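Local coordinates for protein ATP-dependent DNA helicase (Mycobacterium smegmatis, PDB 5V9X) that unwinds RNA:DNA hybrids as an ATP-dependent helicase, tracking 3'-to-5' along single-stranded DNA, at residues A135-T147 with M155-S169. Sequence-based numbering, arbitrary orientation.
Sequences APSITVGVRSGDT and MIANPPDVLITTPES. With nucleotides of chain B.
V140 and V162 stand as neighbours on one face of two parallel strands, their side chains directed alike. V140 CG2 meets V162 CB, and V140 CG1 meets I164 CD1 at 3.9 Å. V142 sets CG2 against I164 CB. Helix 107-116 packs on this face through V142 and I164. Parallel-strand hydrogen bonds run from V162 N to T139 O, G141 N to V162 O, I164 N to G141 O and R143 N to I164 O.

P160, from the loop before strand 162-165, and M155, from the end of helix 149-157, pack on the other face over G141. P160 CB and CG lie against the backbone of G141, CB being 3.4 Å from G141 N. M155 bends at its last torsion (chi3 -68°), which turns CE to meet T147 CG2 tip to tip. At the start of the strands, T139 OG1 sits between its own N and carbonyl carbon (chi1 54°) and accepts from D161 N at 2.6 Å.

At the C-terminal ends T165 OG1 donates to R143 O, 2.9 Å away. R143 presents the edge of its guanidinium to DG12 of chain B, and NH2 bonds OP1. Its NE donates to a water that in turn donates to S169 OG. S169 OG donates to OP1 of DC10 of chain B, and G145 N donates to its OP2 at 2.9 Å. T166 OG1 also lies against OP1, at a distance too short to be trusted in detail. It accepts from S169 N as the N-cap of helix 167-174.

Strand 140-143, helix 149-157 and strand 162-165 form a beta-alpha-beta crossover at the edge of the first RecA-like helicase domain. The ends of its strands, the turn at G145 and the start of helix 167-174 meet the phosphates of the bound DNA.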
# COMPACT_ATOMS: atom_id res chain seq x y z
N ALA A 135 27.69 32.85 4.62
CA ALA A 135 26.54 31.96 4.55
C ALA A 135 26.89 30.71 3.75
O ALA A 135 27.61 30.79 2.75
CB ALA A 135 25.35 32.68 3.90
N PRO A 136 26.42 29.54 4.17
CA PRO A 136 26.59 28.34 3.35
C PRO A 136 25.62 28.32 2.18
O PRO A 136 24.51 28.86 2.25
CB PRO A 136 26.29 27.20 4.34
CG PRO A 136 25.37 27.81 5.34
CD PRO A 136 25.81 29.24 5.48
N SER A 137 26.06 27.69 1.10
CA SER A 137 25.25 27.53 -0.11
C SER A 137 24.91 26.05 -0.25
O SER A 137 25.75 25.26 -0.68
CB SER A 137 25.98 28.06 -1.35
OG SER A 137 26.78 27.04 -1.94
N ILE A 138 23.69 25.69 0.12
CA ILE A 138 23.22 24.31 0.10
C ILE A 138 22.08 24.23 -0.91
O ILE A 138 21.02 24.84 -0.70
CB ILE A 138 22.78 23.83 1.48
CG1 ILE A 138 23.97 23.79 2.44
CG2 ILE A 138 22.09 22.48 1.39
CD1 ILE A 138 23.60 23.56 3.89
N THR A 139 22.29 23.49 -1.99
CA THR A 139 21.29 23.35 -3.04
C THR A 139 20.38 22.17 -2.77
O THR A 139 20.78 21.17 -2.16
CB THR A 139 21.96 23.19 -4.41
OG1 THR A 139 22.90 22.11 -4.36
CG2 THR A 139 22.71 24.46 -4.78
N VAL A 140 19.13 22.29 -3.22
CA VAL A 140 18.10 21.27 -3.01
C VAL A 140 17.32 21.12 -4.31
O VAL A 140 16.77 22.09 -4.83
CB VAL A 140 17.13 21.63 -1.87
CG1 VAL A 140 16.10 20.53 -1.67
CG2 VAL A 140 17.90 21.90 -0.57
N GLY A 141 17.26 19.89 -4.84
CA GLY A 141 16.54 19.63 -6.07
C GLY A 141 15.57 18.48 -5.90
O GLY A 141 15.73 17.62 -5.04
N VAL A 142 14.54 18.49 -6.75
CA VAL A 142 13.53 17.44 -6.79
C VAL A 142 13.53 16.84 -8.19
O VAL A 142 13.38 17.57 -9.18
CB VAL A 142 12.14 17.95 -6.42
CG1 VAL A 142 11.10 16.86 -6.62
CG2 VAL A 142 12.12 18.43 -4.99
N ARG A 143 13.69 15.52 -8.27
CA ARG A 143 13.60 14.79 -9.53
C ARG A 143 12.47 13.77 -9.40
O ARG A 143 12.60 12.78 -8.67
CB ARG A 143 14.92 14.11 -9.87
CG ARG A 143 14.81 13.08 -10.98
CD ARG A 143 14.30 13.68 -12.28
NE ARG A 143 14.00 12.65 -13.26
CZ ARG A 143 14.92 12.03 -14.00
NH1 ARG A 143 16.20 12.34 -13.87
NH2 ARG A 143 14.56 11.09 -14.87
N SER A 144 11.37 14.02 -10.11
CA SER A 144 10.26 13.08 -10.20
C SER A 144 9.79 13.05 -11.64
O SER A 144 10.42 13.64 -12.53
CB SER A 144 9.13 13.48 -9.24
OG SER A 144 8.43 14.61 -9.72
N GLY A 145 8.68 12.36 -11.89
CA GLY A 145 8.10 12.34 -13.22
C GLY A 145 7.62 13.69 -13.70
O GLY A 145 7.50 13.90 -14.92
N ASP A 146 7.34 14.61 -12.79
CA ASP A 146 6.86 15.93 -13.16
C ASP A 146 7.97 16.87 -13.63
O ASP A 146 7.66 17.96 -14.12
CB ASP A 146 6.12 16.57 -11.98
CG ASP A 146 4.88 15.81 -11.59
OD1 ASP A 146 4.20 15.27 -12.49
OD2 ASP A 146 4.58 15.74 -10.38
N THR A 147 9.22 16.48 -13.49
CA THR A 147 10.32 17.36 -13.87
C THR A 147 10.39 17.50 -15.38
O THR A 147 10.55 16.49 -16.08
CB THR A 147 11.64 16.82 -13.34
OG1 THR A 147 11.52 16.54 -11.94
CG2 THR A 147 12.74 17.84 -13.56
N MET A 155 19.69 19.66 -13.82
CA MET A 155 20.04 18.96 -12.59
C MET A 155 21.15 17.93 -12.78
O MET A 155 21.67 17.42 -11.78
CB MET A 155 18.80 18.29 -12.00
CG MET A 155 17.91 19.23 -11.21
SD MET A 155 16.65 18.35 -10.28
CE MET A 155 15.65 17.72 -11.62
N ILE A 156 21.50 17.61 -14.01
CA ILE A 156 22.65 16.75 -14.27
C ILE A 156 23.90 17.58 -14.52
O ILE A 156 25.00 17.20 -14.11
CB ILE A 156 22.34 15.81 -15.46
CG1 ILE A 156 21.14 14.92 -15.12
CG2 ILE A 156 23.55 14.96 -15.81
CD1 ILE A 156 20.59 14.16 -16.31
N ALA A 157 23.74 18.73 -15.17
CA ALA A 157 24.87 19.64 -15.37
C ALA A 157 25.31 20.25 -14.05
O ALA A 157 26.51 20.48 -13.83
CB ALA A 157 24.50 20.73 -16.37
N ASN A 158 24.37 20.53 -13.15
CA ASN A 158 24.65 21.16 -11.86
C ASN A 158 23.84 20.46 -10.79
O ASN A 158 22.81 20.97 -10.33
CB ASN A 158 24.34 22.66 -11.91
CG ASN A 158 25.51 23.51 -11.48
OD1 ASN A 158 26.52 23.61 -12.19
ND2 ASN A 158 25.38 24.16 -10.32
N PRO A 159 24.26 19.27 -10.37
CA PRO A 159 23.44 18.48 -9.46
C PRO A 159 23.31 19.17 -8.11
O PRO A 159 24.24 19.87 -7.66
CB PRO A 159 24.21 17.16 -9.34
CG PRO A 159 25.62 17.51 -9.67
CD PRO A 159 25.53 18.59 -10.71
N PRO A 160 22.18 18.99 -7.44
CA PRO A 160 22.00 19.61 -6.12
C PRO A 160 22.69 18.82 -5.02
O PRO A 160 22.95 17.62 -5.14
CB PRO A 160 20.48 19.59 -5.94
CG PRO A 160 20.04 18.38 -6.70
CD PRO A 160 20.98 18.27 -7.88
N ASP A 161 22.99 19.53 -3.93
CA ASP A 161 23.60 18.87 -2.77
C ASP A 161 22.62 17.90 -2.12
O ASP A 161 23.03 16.83 -1.66
CB ASP A 161 24.08 19.92 -1.77
CG ASP A 161 25.17 20.81 -2.32
OD1 ASP A 161 25.86 20.39 -3.28
OD2 ASP A 161 25.34 21.93 -1.80
N VAL A 162 21.35 18.26 -2.07
CA VAL A 162 20.29 17.40 -1.54
C VAL A 162 19.37 17.04 -2.70
O VAL A 162 18.65 17.90 -3.21
CB VAL A 162 19.51 18.08 -0.41
CG1 VAL A 162 18.39 17.17 0.08
CG2 VAL A 162 20.44 18.46 0.73
N LEU A 163 19.40 15.78 -3.12
CA LEU A 163 18.52 15.30 -4.17
C LEU A 163 17.31 14.61 -3.54
O LEU A 163 17.46 13.67 -2.76
CB LEU A 163 19.24 14.33 -5.11
CG LEU A 163 18.39 13.88 -6.29
CD1 LEU A 163 18.04 15.06 -7.19
CD2 LEU A 163 19.08 12.78 -7.08
N ILE A 164 16.12 15.10 -3.88
CA ILE A 164 14.86 14.50 -3.45
C ILE A 164 14.25 13.81 -4.66
O ILE A 164 14.16 14.41 -5.74
CB ILE A 164 13.90 15.57 -2.89
CG1 ILE A 164 14.51 16.23 -1.65
CG2 ILE A 164 12.55 14.96 -2.57
CD1 ILE A 164 13.73 17.43 -1.15
N THR A 165 13.83 12.56 -4.50
CA THR A 165 13.34 11.79 -5.63
C THR A 165 12.46 10.65 -5.13
O THR A 165 12.18 10.53 -3.93
CB THR A 165 14.51 11.27 -6.47
OG1 THR A 165 14.00 10.54 -7.60
CG2 THR A 165 15.41 10.36 -5.64
N THR A 166 12.03 9.81 -6.06
CA THR A 166 11.22 8.62 -5.82
C THR A 166 12.05 7.37 -6.09
O THR A 166 13.12 7.43 -6.69
CB THR A 166 9.98 8.63 -6.71
OG1 THR A 166 10.37 8.64 -8.09
CG2 THR A 166 9.12 9.86 -6.41
N PRO A 167 11.57 6.20 -5.65
CA PRO A 167 12.29 4.96 -6.01
C PRO A 167 12.33 4.73 -7.51
O PRO A 167 13.37 4.34 -8.04
CB PRO A 167 11.49 3.87 -5.28
CG PRO A 167 10.81 4.58 -4.16
CD PRO A 167 10.48 5.94 -4.69
N GLU A 168 11.21 4.97 -8.20
CA GLU A 168 11.18 4.80 -9.65
C GLU A 168 12.17 5.73 -10.34
O GLU A 168 12.90 5.31 -11.24
CB GLU A 168 9.76 5.05 -10.17
CG GLU A 168 8.74 3.96 -9.83
CD GLU A 168 8.33 3.96 -8.37
OE1 GLU A 168 8.65 4.93 -7.64
OE2 GLU A 168 7.67 2.98 -7.94
N SER A 169 12.21 7.00 -9.92
CA SER A 169 13.11 7.95 -10.58
C SER A 169 14.56 7.69 -10.21
O SER A 169 15.46 7.90 -11.04
CB SER A 169 12.70 9.38 -10.23
OG SER A 169 11.62 9.80 -11.04
P DC B 10 7.84 9.18 -10.56
OP1 DC B 10 9.28 9.14 -10.24
OP2 DC B 10 7.09 10.45 -10.44
O5' DC B 10 7.62 8.66 -12.05
C5' DC B 10 8.37 7.57 -12.53
C4' DC B 10 7.94 7.22 -13.94
O4' DC B 10 6.68 6.51 -13.90
C3' DC B 10 7.73 8.43 -14.86
O3' DC B 10 8.52 8.30 -16.01
C2' DC B 10 6.23 8.38 -15.20
C1' DC B 10 5.92 6.90 -15.01
N1 DC B 10 4.49 6.63 -14.74
C2 DC B 10 3.87 5.54 -15.36
O2 DC B 10 4.53 4.83 -16.12
N3 DC B 10 2.56 5.30 -15.11
C4 DC B 10 1.88 6.10 -14.28
N4 DC B 10 0.59 5.83 -14.07
C5 DC B 10 2.49 7.22 -13.64
C6 DC B 10 3.79 7.44 -13.90
P DG B 12 15.03 9.76 -17.95
OP1 DG B 12 15.58 9.58 -16.59
OP2 DG B 12 14.41 11.05 -18.33
O5' DG B 12 16.19 9.44 -18.98
C5' DG B 12 16.67 8.12 -19.10
C4' DG B 12 17.31 7.91 -20.45
O4' DG B 12 16.31 8.09 -21.48
C3' DG B 12 18.45 8.87 -20.77
O3' DG B 12 19.60 8.13 -21.11
C2' DG B 12 17.94 9.71 -21.94
C1' DG B 12 16.85 8.84 -22.54
N9 DG B 12 15.76 9.60 -23.14
C8 DG B 12 15.19 10.75 -22.65
N7 DG B 12 14.22 11.21 -23.40
C5 DG B 12 14.15 10.31 -24.45
C6 DG B 12 13.30 10.30 -25.58
O6 DG B 12 12.40 11.10 -25.87
N1 DG B 12 13.56 9.21 -26.41
C2 DG B 12 14.53 8.26 -26.18
N2 DG B 12 14.63 7.28 -27.10
N3 DG B 12 15.34 8.26 -25.13
C4 DG B 12 15.09 9.31 -24.31
O HOH W 1 11.62 10.84 -13.77